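Local coordinates for Crh-like protein 5 (Neosartorya fumigata, PDB 6IBU) that cleaves chitin chains and transfers them to 1,6-beta-glucan or to other chitin, cross-linking the polysaccharides of the fungal cell wall, at residues 12-17 / 92-97; 230-235 / 240-245. All blocks are in the same frame, centred on the assembly; numbering follows the deposited sequence.

Interaction 1: 12-17 / 92-97; sequences PPNKGL and ESDDLD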
loop_
_atom_site.group_PDB
_atom_site.type_symbol
_atom_site.label_atom_id
_atom_site.label_comp_id
_atom_site.label_asym_id
_atom_site.label_seq_id
_atom_site.Cartn_x
_atom_site.Cartn_y
_atom_site.Cartn_z
ATOM N N PRO A 12 -8.451 -2.282 -20.701
ATOM C CA PRO A 12 -8.993 -0.925 -20.721
ATOM C C PRO A 12 -8.112 0.026 -19.908
ATOM O O PRO A 12 -7.398 -0.407 -19.009
ATOM C CB PRO A 12 -10.373 -1.046 -20.062
ATOM C CG PRO A 12 -10.658 -2.534 -20.005
ATOM C CD PRO A 12 -9.312 -3.229 -19.982
ATOM N N PRO A 13 -8.090 1.343 -20.220
ATOM C CA PRO A 13 -7.302 2.312 -19.463
ATOM C C PRO A 13 -7.578 2.374 -17.957
ATOM O O PRO A 13 -8.707 2.195 -17.581
ATOM C CB PRO A 13 -7.738 3.671 -20.026
ATOM C CG PRO A 13 -8.215 3.366 -21.425
ATOM C CD PRO A 13 -8.746 1.951 -21.388
ATOM N N ASN A 14 -6.553 2.678 -17.147
ATOM C CA ASN A 14 -6.707 2.981 -15.704
ATOM C C ASN A 14 -7.297 4.386 -15.587
ATOM O O ASN A 14 -6.802 5.268 -16.271
ATOM C CB ASN A 14 -5.377 2.934 -14.946
ATOM C CG ASN A 14 -4.718 1.569 -14.916
ATOM O OD1 ASN A 14 -3.501 1.469 -15.076
ATOM N ND2 ASN A 14 -5.482 0.520 -14.666
ATOM N N LYS A 15 -8.327 4.571 -14.763
ATOM C CA LYS A 15 -8.817 5.916 -14.388
ATOM C C LYS A 15 -7.669 6.655 -13.703
ATOM O O LYS A 15 -7.039 6.066 -12.806
ATOM C CB LYS A 15 -10.020 5.810 -13.458
ATOM C CG LYS A 15 -10.575 7.141 -12.981
ATOM C CD LYS A 15 -11.922 6.978 -12.276
ATOM C CE LYS A 15 -12.633 8.293 -12.013
ATOM N NZ LYS A 15 -13.352 8.786 -13.214
ATOM N N GLY A 16 -7.426 7.898 -14.110
ATOM C CA GLY A 16 -6.286 8.702 -13.646
ATOM C C GLY A 16 -6.709 9.712 -12.603
ATOM O O GLY A 16 -7.872 10.099 -12.597
ATOM N N LEU A 17 -5.790 10.113 -11.737
ATOM C CA LEU A 17 -5.973 11.292 -10.875
ATOM C C LEU A 17 -5.619 12.504 -11.743
ATOM O O LEU A 17 -4.411 12.735 -12.005
ATOM C CB LEU A 17 -5.059 11.145 -9.661
ATOM C CG LEU A 17 -4.949 12.362 -8.763
ATOM C CD1 LEU A 17 -6.305 12.707 -8.183
ATOM C CD2 LEU A 17 -3.959 12.119 -7.649
ATOM N N GLU A 92 -0.064 -0.211 -5.802
ATOM C CA GLU A 92 -0.120 -1.402 -6.674
ATOM C C GLU A 92 -0.605 -1.001 -8.060
ATOM O O GLU A 92 -1.619 -0.287 -8.157
ATOM C CB GLU A 92 -1.019 -2.481 -6.076
ATOM C CG GLU A 92 -1.030 -3.756 -6.895
ATOM C CD GLU A 92 -1.740 -4.921 -6.226
ATOM O OE1 GLU A 92 -2.957 -4.777 -5.952
ATOM O OE2 GLU A 92 -1.065 -5.954 -5.936
ATOM N N SER A 93 0.056 -1.539 -9.080
ATOM C CA SER A 93 -0.330 -1.372 -10.492
ATOM C C SER A 93 -1.096 -2.609 -10.960
ATOM O O SER A 93 -1.043 -3.664 -10.302
ATOM C CB SER A 93 0.875 -1.123 -11.341
ATOM O OG SER A 93 1.409 -2.342 -11.832
ATOM N N ASP A 94 -1.761 -2.473 -12.101
ATOM C CA ASP A 94 -2.459 -3.569 -12.808
ATOM C C ASP A 94 -1.456 -4.623 -13.329
ATOM O O ASP A 94 -1.936 -5.760 -13.479
ATOM C CB ASP A 94 -3.400 -2.971 -13.857
ATOM C CG ASP A 94 -4.677 -2.385 -13.263
ATOM O OD1 ASP A 94 -4.784 -2.318 -12.011
ATOM O OD2 ASP A 94 -5.538 -1.958 -14.055
ATOM N N ASP A 95 -0.139 -4.345 -13.527
ATOM C CA ASP A 95 0.855 -5.418 -13.872
ATOM C C ASP A 95 1.565 -5.909 -12.608
ATOM O O ASP A 95 2.447 -6.728 -12.679
ATOM C CB ASP A 95 1.853 -5.072 -14.987
ATOM C CG ASP A 95 2.883 -3.997 -14.686
ATOM O OD1 ASP A 95 2.973 -3.545 -13.540
ATOM O OD2 ASP A 95 3.594 -3.608 -15.633
ATOM N N LEU A 96 1.050 -5.521 -11.457
ATOM C CA LEU A 96 1.525 -6.006 -10.137
ATOM C C LEU A 96 2.924 -5.445 -9.851
ATOM O O LEU A 96 3.624 -6.064 -9.101
ATOM C CB LEU A 96 1.494 -7.534 -10.092
ATOM C CG LEU A 96 0.089 -8.092 -10.261
ATOM C CD1 LEU A 96 0.096 -9.618 -10.164
ATOM C CD2 LEU A 96 -0.838 -7.476 -9.200
ATOM N N ASP A 97 3.289 -4.289 -10.402
ATOM C CA ASP A 97 4.318 -3.440 -9.769
ATOM C C ASP A 97 3.747 -3.051 -8.407
ATOM O O ASP A 97 2.527 -2.920 -8.272
ATOM C CB ASP A 97 4.644 -2.189 -10.569
ATOM C CG ASP A 97 5.545 -2.431 -11.777
ATOM O OD1 ASP A 97 6.219 -3.480 -11.822
ATOM O OD2 ASP A 97 5.546 -1.558 -12.681
HETATM O O HOH W 1 -1.743 0.145 -13.359
#
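The amide of Asn14 and the carboxylate of Asp94 meet with their planes nearly perpendicular, 81° apart. ND2 of Asn14 bonds to OD2 of Asp94 at 2.6 Å; the acceptor lies almost in the amide plane, whereas the donor stands above the face of the carboxylate, 61° out of its plane. The N-H...O angle of 137° shows that this short bond is bent. The other end of the amide is also held: OD1 of Asn14 accepts a hydrogen bond from water 1 (2.8 Å), which in turn accepts from the backbone N of Asp94 (2.9 Å). An asparagine suits the place because it offers a donor to the carboxylate and an acceptor to the water, so its flat group is gripped at both ends and its flip is fixed. The two side chains approach from opposite directions. The other carboxylate oxygen of Asp94, OD1, takes a hydrogen bond from the hydroxyl of Tyr67.

Asp94 is the second residue of a type I turn from Ser93 to Leu96. Asp95 OD1 accepts from Ser93 OG (2.6 Å) on one face of its carboxylate and from the backbone N of Asp97 (3.2 Å) on the other, and this second bond makes an Asx turn; Thr177 OG1 is a further partner of the same oxygen. The contact is a hydrogen-bonded bridge, one bond direct and one link through water, between a short N-terminal strand, 14-15, and the tight beta turn linking strands 85-93 and 98-105 of the GH16 beta-sandwich; the second of these strands begins with Glu98, the probable nucleophile.

Interaction 2: 230-235 / 240-245; sequences YTYSDN and QSIKFD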
loop_
_atom_site.group_PDB
_atom_site.type_symbol
_atom_site.label_atom_id
_atom_site.label_comp_id
_atom_site.label_asym_id
_atom_site.label_seq_id
_atom_site.Cartn_x
_atom_site.Cartn_y
_atom_site.Cartn_z
ATOM N N TYR A 230 -4.760 6.406 -18.012
ATOM C CA TYR A 230 -3.475 5.818 -18.442
ATOM C C TYR A 230 -3.769 4.563 -19.241
ATOM O O TYR A 230 -4.612 3.780 -18.825
ATOM C CB TYR A 230 -2.586 5.466 -17.256
ATOM C CG TYR A 230 -2.282 6.621 -16.337
ATOM C CD1 TYR A 230 -1.419 7.632 -16.711
ATOM C CD2 TYR A 230 -2.890 6.695 -15.091
ATOM C CE1 TYR A 230 -1.147 8.674 -15.854
ATOM C CE2 TYR A 230 -2.626 7.728 -14.218
ATOM C CZ TYR A 230 -1.741 8.711 -14.604
ATOM O OH TYR A 230 -1.494 9.731 -13.743
ATOM N N THR A 231 -3.052 4.391 -20.340
ATOM C CA THR A 231 -3.167 3.217 -21.228
ATOM C C THR A 231 -1.799 2.556 -21.301
ATOM O O THR A 231 -0.840 3.271 -21.534
ATOM C CB THR A 231 -3.649 3.645 -22.624
ATOM O OG1 THR A 231 -4.955 4.206 -22.470
ATOM C CG2 THR A 231 -3.656 2.503 -23.624
ATOM N N TYR A 232 -1.727 1.243 -21.131
ATOM C CA TYR A 232 -0.506 0.455 -21.416
ATOM C C TYR A 232 -0.482 0.188 -22.923
ATOM O O TYR A 232 -1.303 -0.602 -23.390
ATOM C CB TYR A 232 -0.523 -0.855 -20.634
ATOM C CG TYR A 232 -0.356 -0.775 -19.139
ATOM C CD1 TYR A 232 -1.331 -0.234 -18.317
ATOM C CD2 TYR A 232 0.749 -1.341 -18.533
ATOM C CE1 TYR A 232 -1.196 -0.225 -16.938
ATOM C CE2 TYR A 232 0.900 -1.353 -17.153
ATOM C CZ TYR A 232 -0.078 -0.788 -16.353
ATOM O OH TYR A 232 0.041 -0.803 -14.995
ATOM N N SER A 233 0.373 0.871 -23.673
ATOM C CA SER A 233 0.391 0.802 -25.159
ATOM C C SER A 233 1.052 -0.495 -25.648
ATOM O O SER A 233 0.882 -0.805 -26.832
ATOM C CB SER A 233 1.041 2.025 -25.771
ATOM O OG SER A 233 2.436 2.011 -25.574
ATOM N N ASP A 234 1.754 -1.255 -24.805
ATOM C CA ASP A 234 2.399 -2.513 -25.267
ATOM C C ASP A 234 2.527 -3.489 -24.096
ATOM O O ASP A 234 1.839 -3.289 -23.085
ATOM C CB ASP A 234 3.720 -2.190 -25.962
ATOM C CG ASP A 234 4.681 -1.474 -25.035
ATOM O OD1 ASP A 234 4.817 -1.951 -23.893
ATOM O OD2 ASP A 234 5.238 -0.410 -25.443
ATOM N N ASN A 235 3.358 -4.520 -24.267
ATOM C CA ASN A 235 3.539 -5.677 -23.352
ATOM C C ASN A 235 4.791 -5.485 -22.483
ATOM O O ASN A 235 5.123 -6.394 -21.738
ATOM C CB ASN A 235 3.680 -6.978 -24.156
ATOM C CG ASN A 235 4.849 -6.996 -25.135
ATOM O OD1 ASN A 235 5.475 -5.967 -25.421
ATOM N ND2 ASN A 235 5.139 -8.166 -25.683
ATOM N N GLN A 240 7.690 3.894 -20.109
ATOM C CA GLN A 240 7.734 4.453 -21.484
ATOM C C GLN A 240 6.516 3.980 -22.267
ATOM O O GLN A 240 6.097 4.721 -23.144
ATOM C CB GLN A 240 9.028 4.075 -22.196
ATOM C CG GLN A 240 10.272 4.742 -21.601
ATOM C CD GLN A 240 10.983 3.871 -20.593
ATOM O OE1 GLN A 240 10.365 3.089 -19.876
ATOM N NE2 GLN A 240 12.303 4.004 -20.523
ATOM N N SER A 241 5.930 2.840 -21.916
ATOM C CA SER A 241 4.747 2.294 -22.620
ATOM C C SER A 241 3.462 2.994 -22.163
ATOM O O SER A 241 2.433 2.767 -22.815
ATOM C CB SER A 241 4.650 0.806 -22.452
ATOM O OG SER A 241 4.212 0.451 -21.152
ATOM N N ILE A 242 3.482 3.841 -21.128
ATOM C CA ILE A 242 2.215 4.401 -20.564
ATOM C C ILE A 242 1.818 5.647 -21.365
ATOM O O ILE A 242 2.561 6.611 -21.362
ATOM C CB ILE A 242 2.327 4.680 -19.053
ATOM C CG1 ILE A 242 2.740 3.444 -18.250
ATOM C CG2 ILE A 242 1.046 5.277 -18.515
ATOM C CD1 ILE A 242 1.866 2.239 -18.455
ATOM N N LYS A 243 0.664 5.599 -22.022
ATOM C CA LYS A 243 0.090 6.719 -22.804
ATOM C C LYS A 243 -0.928 7.470 -21.944
ATOM O O LYS A 243 -1.707 6.816 -21.227
ATOM C CB LYS A 243 -0.588 6.203 -24.082
ATOM C CG LYS A 243 0.332 5.499 -25.072
ATOM C CD LYS A 243 1.638 6.250 -25.393
ATOM C CE LYS A 243 2.142 6.005 -26.807
ATOM N NZ LYS A 243 3.598 6.249 -26.917
ATOM N N PHE A 244 -0.916 8.801 -22.036
ATOM C CA PHE A 244 -1.919 9.685 -21.398
ATOM C C PHE A 244 -1.890 11.082 -22.029
ATOM O O PHE A 244 -0.837 11.522 -22.536
ATOM C CB PHE A 244 -1.672 9.728 -19.892
ATOM C CG PHE A 244 -0.295 10.179 -19.496
ATOM C CD1 PHE A 244 0.746 9.272 -19.443
ATOM C CD2 PHE A 244 -0.045 11.502 -19.168
ATOM C CE1 PHE A 244 2.020 9.686 -19.093
ATOM C CE2 PHE A 244 1.228 11.905 -18.799
ATOM C CZ PHE A 244 2.258 10.995 -18.768
ATOM N N ASP A 245 -3.046 11.753 -21.993
ATOM C CA ASP A 245 -3.279 13.112 -22.553
ATOM C C ASP A 245 -2.933 14.146 -21.469
ATOM O O ASP A 245 -1.751 14.298 -21.174
ATOM C CB ASP A 245 -4.712 13.214 -23.101
ATOM C CG ASP A 245 -5.228 14.627 -23.311
ATOM O OD1 ASP A 245 -4.400 15.522 -23.620
ATOM O OD2 ASP A 245 -6.462 14.821 -23.163
HETATM O O HOH W 2 3.310 -1.895 -20.947
#
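Thr231 and Lys243 form the antiparallel hydrogen-bonded pair of a C-terminal beta hairpin, strands 229-232 and 242-243. Thr231 N gives to Lys243 O (2.9 Å) and Lys243 N gives to Thr231 O (2.8 Å), so the polar backbone groups of the pair satisfy each other. Nearer the loop, Ser241 O takes two donors from one residue: Ser233 N at 2.9 Å and Ser233 OG at the same length, arriving from opposite faces of the carbonyl plane. Serine fits because its OG, held between its own N and carbonyl carbon (chi1 72°), can reach this shared acceptor. Ser241 OG donates to Ser238 O within the loop and accepts from water 2, which also donates to Asp234 O and so bridges the two segments at the loop end of the hairpin. Asp234 OD1 is bound by the N of Ser236.

Tyr232 and Ile242, the non-hydrogen-bonded pair, put their side chains on the same face of the hairpin. At the far end the edge of Tyr230 turns toward the face of Phe244 in an offset edge-to-face stack, planes at 72°, while the Tyr230 hydroxyl bonds to Asn225 O and Asn223 ND2. The branched Ile242 serves both tyrosines: CG2 packs against Tyr230 CB, and CD1 makes a CH-pi contact with Tyr232, sitting 3.7 Å from the ring centroid and only 11° off its normal.

Interactions 1 and 2 lie about 10 Å apart, centre to centre, and follow one another along the chain, the first closing before the second opens. They share a small antiparallel sheet in which strand 229-232 lies between 14-15 and 242-243, so strands from near both ends of the chain join one sheet. The joint is direct: Asn14 N probably bonds to Tyr230 O (2.8 Å), and Pro13 packs on Thr231. Tyr232 also touches Asn14, Ser93 and Asp95. The terminal sheet is thus fastened to the 93-96 turn at the end of strand 85-93, a strand of the seven-stranded sheet, interaction 1 making the junction and interaction 2 its outer flank.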